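Local coordinates for protein rutinosidase (Aspergillus niger, PDB 6I1A) that hydrolyses rutinosides, releasing the disaccharide rutinose, as a secreted enzyme of glycosyl hydrolase family 5, and probably also acts as an exo-1,3-beta-glucanase, at residues 235-248 against 255-267. Residues are numbered along the deposited sequence; the frame is centred on the assembly and turned at random.
Sequences PNIPVMFQGSFKYP and FPASTNLVFDTHH. With EDO (1,2-ethanediol), chain H; EDO (1,2-ethanediol), chain J.
Phe241 and Phe263 sit side by side across two neighbouring parallel strands, 239-241 and 261-269, joined by a beta-alpha-beta crossover of the family 5 TIM barrel. The parallel ladder runs through Phe241 N to Val262 O (2.9 Å) and Asp264 N to Phe241 O. Both phenyl rings leave the same sheet face, CD2 of Phe241 lying 3.7 Å from CE1 of Phe263, their planes 36° apart. The first torsion of Phe241 sets CG opposite the backbone N, which carries the ring out to Phe255; the two rings meet obliquely, Phe241 CE2 lying 4.0 Å from Phe255 CE1. Helix 213-233 packs on Phe241 and Phe255, while Pro248 lays CB over one Phe263 face, 4.2 Å from the centroid, a CH-pi contact.

Met240, Val262 and Asp264 occupy the barrel-interior side, where Met240 CG meets Asp264 CB at 3.6 Å. Beyond them, Gln242 bends at chi2 and stacks its amide over the His266 ring, the planes 26° apart. The Gln242 amide is fixed at both ends: OE1 accepts from Glu194 N, and NE2 donates to Ser244 O and Asp264 O. His266 is similarly held, ND1 bonding to Glu194 OE2 and NE2 reaching Asp264 OD2 (2.9 Å), an oxygen also salt-bridged to Arg92. At the other end, Asn260 ND2 donates almost straight, 175° at the hydrogen, onto a lone pair of Pro235 O, 3.1 Å away.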
loop_
_atom_site.group_PDB
_atom_site.type_symbol
_atom_site.label_atom_id
_atom_site.label_comp_id
_atom_site.label_asym_id
_atom_site.label_seq_id
_atom_site.Cartn_x
_atom_site.Cartn_y
_atom_site.Cartn_z
ATOM N N PRO A 235 33.588 15.321 4.568
ATOM C CA PRO A 235 32.822 14.118 4.811
ATOM C C PRO A 235 31.929 14.222 6.061
ATOM O O PRO A 235 31.140 13.328 6.255
ATOM C CB PRO A 235 33.868 13.009 4.926
ATOM C CG PRO A 235 35.093 13.746 5.347
ATOM C CD PRO A 235 35.061 15.090 4.698
ATOM N N ASN A 236 32.121 15.276 6.841
ATOM C CA ASN A 236 31.335 15.478 8.066
ATOM C C ASN A 236 29.970 16.078 7.711
ATOM O O ASN A 236 29.074 16.082 8.588
ATOM C CB ASN A 236 32.092 16.370 9.040
ATOM C CG ASN A 236 33.324 15.665 9.562
ATOM O OD1 ASN A 236 33.193 14.587 10.107
ATOM N ND2 ASN A 236 34.462 16.207 9.195
ATOM N N ILE A 237 29.781 16.560 6.482
ATOM C CA ILE A 237 28.419 17.046 6.064
ATOM C C ILE A 237 27.592 15.807 5.775
ATOM O O ILE A 237 27.885 15.079 4.848
ATOM C CB ILE A 237 28.500 17.952 4.821
ATOM C CG1 ILE A 237 29.358 19.201 5.052
ATOM C CG2 ILE A 237 27.087 18.319 4.348
ATOM C CD1 ILE A 237 29.649 19.930 3.799
ATOM N N PRO A 238 26.443 15.559 6.465
ATOM C CA PRO A 238 25.629 14.405 6.148
ATOM C C PRO A 238 24.870 14.603 4.834
ATOM O O PRO A 238 24.551 15.753 4.457
ATOM C CB PRO A 238 24.608 14.357 7.303
ATOM C CG PRO A 238 25.185 15.244 8.359
ATOM C CD PRO A 238 25.976 16.317 7.662
ATOM N N VAL A 239 24.629 13.496 4.160
ATOM C CA VAL A 239 23.774 13.448 2.944
ATOM C C VAL A 239 22.449 12.789 3.344
ATOM O O VAL A 239 22.426 11.659 3.917
ATOM C CB VAL A 239 24.443 12.706 1.775
ATOM C CG1 VAL A 239 23.474 12.468 0.644
ATOM C CG2 VAL A 239 25.662 13.498 1.285
ATOM N N MET A 240 21.351 13.475 3.048
ATOM C CA MET A 240 19.999 12.968 3.278
ATOM C C MET A 240 19.407 12.500 1.942
ATOM O O MET A 240 19.252 13.309 0.984
ATOM C CB MET A 240 19.158 14.080 3.881
ATOM C CG MET A 240 17.698 13.670 4.097
ATOM S SD MET A 240 16.765 14.831 5.148
ATOM C CE MET A 240 17.416 14.427 6.755
ATOM N N PHE A 241 19.156 11.212 1.876
ATOM C CA PHE A 241 18.664 10.512 0.681
ATOM C C PHE A 241 17.152 10.330 0.785
ATOM O O PHE A 241 16.683 9.560 1.654
ATOM C CB PHE A 241 19.384 9.182 0.519
ATOM C CG PHE A 241 18.981 8.386 -0.687
ATOM C CD1 PHE A 241 18.342 8.964 -1.783
ATOM C CD2 PHE A 241 19.279 7.038 -0.729
ATOM C CE1 PHE A 241 17.945 8.189 -2.874
ATOM C CE2 PHE A 241 18.908 6.281 -1.832
ATOM C CZ PHE A 241 18.234 6.836 -2.888
ATOM N N GLN A 242 16.421 11.045 -0.074
ATOM C CA GLN A 242 14.963 10.866 -0.238
ATOM C C GLN A 242 14.767 9.820 -1.343
ATOM O O GLN A 242 14.812 10.169 -2.534
ATOM C CB GLN A 242 14.325 12.213 -0.563
ATOM C CG GLN A 242 12.860 12.329 -0.210
ATOM C CD GLN A 242 12.025 11.235 -0.843
ATOM O OE1 GLN A 242 11.803 11.252 -2.060
ATOM N NE2 GLN A 242 11.588 10.249 -0.049
ATOM N N GLY A 243 14.646 8.545 -0.948
ATOM C CA GLY A 243 14.593 7.434 -1.899
ATOM C C GLY A 243 13.204 7.178 -2.419
ATOM O O GLY A 243 12.736 6.034 -2.448
ATOM N N SER A 244 12.540 8.218 -2.902
ATOM C CA SER A 244 11.179 8.109 -3.465
ATOM C C SER A 244 10.280 7.539 -2.361
ATOM O O SER A 244 10.409 7.898 -1.196
ATOM C CB SER A 244 11.193 7.319 -4.764
ATOM O OG SER A 244 9.976 7.451 -5.491
ATOM N N PHE A 245 9.406 6.608 -2.714
ATOM C CA PHE A 245 8.454 5.973 -1.781
ATOM C C PHE A 245 8.789 4.515 -1.669
ATOM O O PHE A 245 7.932 3.745 -1.223
ATOM C CB PHE A 245 7.016 6.236 -2.230
ATOM C CG PHE A 245 6.723 7.693 -2.466
ATOM C CD1 PHE A 245 6.532 8.557 -1.383
ATOM C CD2 PHE A 245 6.721 8.200 -3.738
ATOM C CE1 PHE A 245 6.308 9.918 -1.635
ATOM C CE2 PHE A 245 6.506 9.534 -3.989
ATOM C CZ PHE A 245 6.308 10.387 -2.945
ATOM N N LYS A 246 10.022 4.107 -1.967
ATOM C CA LYS A 246 10.504 2.749 -1.640
ATOM C C LYS A 246 10.673 2.653 -0.130
ATOM O O LYS A 246 11.012 3.674 0.565
ATOM C CB LYS A 246 11.880 2.511 -2.275
ATOM C CG LYS A 246 11.880 2.656 -3.739
ATOM C CD LYS A 246 10.993 1.727 -4.439
ATOM C CE LYS A 246 11.421 1.302 -5.817
ATOM N NZ LYS A 246 10.401 0.371 -6.395
ATOM N N TYR A 247 10.488 1.478 0.409
ATOM C CA TYR A 247 10.878 1.265 1.828
ATOM C C TYR A 247 12.378 1.480 1.955
ATOM O O TYR A 247 13.118 1.168 1.032
ATOM C CB TYR A 247 10.400 -0.122 2.196
ATOM C CG TYR A 247 8.898 -0.185 2.031
ATOM C CD1 TYR A 247 8.120 0.990 2.037
ATOM C CD2 TYR A 247 8.306 -1.324 1.594
ATOM C CE1 TYR A 247 6.750 0.962 1.762
ATOM C CE2 TYR A 247 6.937 -1.385 1.380
ATOM C CZ TYR A 247 6.152 -0.256 1.469
ATOM O OH TYR A 247 4.818 -0.364 1.138
ATOM N N PRO A 248 12.889 2.072 3.072
ATOM C CA PRO A 248 14.321 2.257 3.236
ATOM C C PRO A 248 15.074 0.955 3.005
ATOM O O PRO A 248 16.188 0.999 2.485
ATOM C CB PRO A 248 14.466 2.777 4.684
ATOM C CG PRO A 248 13.133 3.483 4.939
ATOM C CD PRO A 248 12.123 2.668 4.188
ATOM N N PHE A 255 24.617 0.815 0.249
ATOM C CA PHE A 255 25.585 1.668 0.912
ATOM C C PHE A 255 26.191 0.945 2.100
ATOM O O PHE A 255 25.483 0.317 2.866
ATOM C CB PHE A 255 24.911 2.944 1.437
ATOM C CG PHE A 255 24.194 3.702 0.361
ATOM C CD1 PHE A 255 22.874 3.463 0.106
ATOM C CD2 PHE A 255 24.862 4.674 -0.362
ATOM C CE1 PHE A 255 22.221 4.173 -0.892
ATOM C CE2 PHE A 255 24.189 5.396 -1.327
ATOM C CZ PHE A 255 22.882 5.129 -1.585
ATOM N N PRO A 256 27.522 1.038 2.286
ATOM C CA PRO A 256 28.148 0.566 3.523
ATOM C C PRO A 256 27.650 1.365 4.728
ATOM O O PRO A 256 27.419 2.554 4.594
ATOM C CB PRO A 256 29.669 0.755 3.353
ATOM C CG PRO A 256 29.791 1.586 2.123
ATOM C CD PRO A 256 28.501 1.527 1.323
ATOM N N ALA A 257 27.489 0.701 5.860
ATOM C CA ALA A 257 26.980 1.337 7.090
ATOM C C ALA A 257 27.835 2.529 7.511
ATOM O O ALA A 257 27.314 3.458 8.201
ATOM C CB ALA A 257 26.926 0.327 8.221
ATOM N N SER A 258 29.129 2.582 7.139
ATOM C CA SER A 258 30.000 3.730 7.467
ATOM C C SER A 258 29.637 5.033 6.724
ATOM O O SER A 258 30.142 6.104 7.100
ATOM C CB SER A 258 31.463 3.346 7.187
ATOM O OG SER A 258 31.650 3.066 5.830
ATOM N N THR A 259 28.813 4.937 5.691
ATOM C CA THR A 259 28.403 6.129 4.909
ATOM C C THR A 259 27.677 7.123 5.806
ATOM O O THR A 259 26.807 6.698 6.549
ATOM C CB THR A 259 27.528 5.763 3.719
ATOM O OG1 THR A 259 28.081 4.640 2.974
ATOM C CG2 THR A 259 27.367 6.922 2.765
ATOM N N ASN A 260 28.028 8.393 5.697
ATOM C CA ASN A 260 27.383 9.478 6.494
ATOM C C ASN A 260 26.056 9.814 5.803
ATOM O O ASN A 260 25.976 10.848 5.134
ATOM C CB ASN A 260 28.312 10.660 6.671
ATOM C CG ASN A 260 27.830 11.644 7.711
ATOM O OD1 ASN A 260 26.800 11.369 8.381
ATOM N ND2 ASN A 260 28.522 12.755 7.855
ATOM N N LEU A 261 25.067 8.971 6.019
ATOM C CA LEU A 261 23.810 8.980 5.253
ATOM C C LEU A 261 22.641 8.879 6.226
ATOM O O LEU A 261 22.720 8.122 7.214
ATOM C CB LEU A 261 23.821 7.743 4.369
ATOM C CG LEU A 261 22.668 7.589 3.394
ATOM C CD1 LEU A 261 22.831 8.549 2.252
ATOM C CD2 LEU A 261 22.686 6.138 2.902
ATOM N N VAL A 262 21.579 9.581 5.892
ATOM C CA VAL A 262 20.281 9.476 6.593
ATOM C C VAL A 262 19.206 9.426 5.527
ATOM O O VAL A 262 19.288 10.154 4.521
ATOM C CB VAL A 262 20.115 10.665 7.556
ATOM C CG1 VAL A 262 20.248 12.022 6.888
ATOM C CG2 VAL A 262 18.778 10.604 8.328
ATOM N N PHE A 263 18.184 8.615 5.726
ATOM C CA PHE A 263 17.050 8.583 4.804
ATOM C C PHE A 263 16.010 9.640 5.171
ATOM O O PHE A 263 15.798 9.872 6.360
ATOM C CB PHE A 263 16.390 7.212 4.812
ATOM C CG PHE A 263 17.200 6.134 4.174
ATOM C CD1 PHE A 263 17.298 6.082 2.804
ATOM C CD2 PHE A 263 17.643 5.063 4.933
ATOM C CE1 PHE A 263 18.004 5.063 2.180
ATOM C CE2 PHE A 263 18.350 4.029 4.327
ATOM C CZ PHE A 263 18.501 4.032 2.933
ATOM N N ASP A 264 15.375 10.197 4.161
ATOM C CA ASP A 264 14.220 11.115 4.344
ATOM C C ASP A 264 12.990 10.389 3.833
ATOM O O ASP A 264 12.869 10.103 2.609
ATOM C CB ASP A 264 14.431 12.374 3.533
ATOM C CG ASP A 264 13.240 13.310 3.492
ATOM O OD1 ASP A 264 12.284 13.030 4.244
ATOM O OD2 ASP A 264 13.247 14.361 2.765
ATOM N N THR A 265 12.089 9.997 4.725
ATOM C CA THR A 265 10.815 9.398 4.344
ATOM C C THR A 265 9.689 10.420 4.361
ATOM O O THR A 265 9.724 11.338 5.184
ATOM C CB THR A 265 10.464 8.207 5.236
ATOM O OG1 THR A 265 10.487 8.666 6.596
ATOM C CG2 THR A 265 11.405 7.039 5.014
ATOM N N HIS A 266 8.789 10.306 3.402
ATOM C CA HIS A 266 7.655 11.255 3.303
ATOM C C HIS A 266 6.379 10.458 3.503
ATOM O O HIS A 266 6.142 9.509 2.764
ATOM C CB HIS A 266 7.617 11.931 1.923
ATOM C CG HIS A 266 8.743 12.857 1.690
ATOM N ND1 HIS A 266 8.868 13.592 0.507
ATOM C CD2 HIS A 266 9.785 13.203 2.464
ATOM C CE1 HIS A 266 9.971 14.335 0.583
ATOM N NE2 HIS A 266 10.586 14.109 1.771
ATOM N N HIS A 267 5.584 10.804 4.504
ATOM C CA HIS A 267 4.351 10.044 4.836
ATOM C C HIS A 267 3.143 10.966 4.826
ATOM O O HIS A 267 3.066 11.869 5.687
ATOM C CB HIS A 267 4.496 9.386 6.239
ATOM C CG HIS A 267 5.580 8.369 6.310
ATOM N ND1 HIS A 267 5.713 7.359 5.394
ATOM C CD2 HIS A 267 6.594 8.256 7.205
ATOM C CE1 HIS A 267 6.771 6.617 5.762
ATOM N NE2 HIS A 267 7.346 7.150 6.850
HETATM C C1 EDO H . 13.790 5.398 1.666
HETATM O O1 EDO H . 13.323 4.749 0.523
HETATM C C2 EDO H . 13.118 6.703 1.761
HETATM O O2 EDO H . 14.006 7.709 1.711
HETATM C C1 EDO J . 24.780 8.980 9.866
HETATM O O1 EDO J . 24.554 7.794 9.223
HETATM C C2 EDO J . 26.152 9.022 10.525
HETATM O O2 EDO J . 26.314 8.066 11.590
HETATM O O HOH W 1 28.450 14.371 10.529
HETATM O O HOH W 2 27.927 12.484 3.588
HETATM O O HOH W 3 9.314 8.026 1.601
#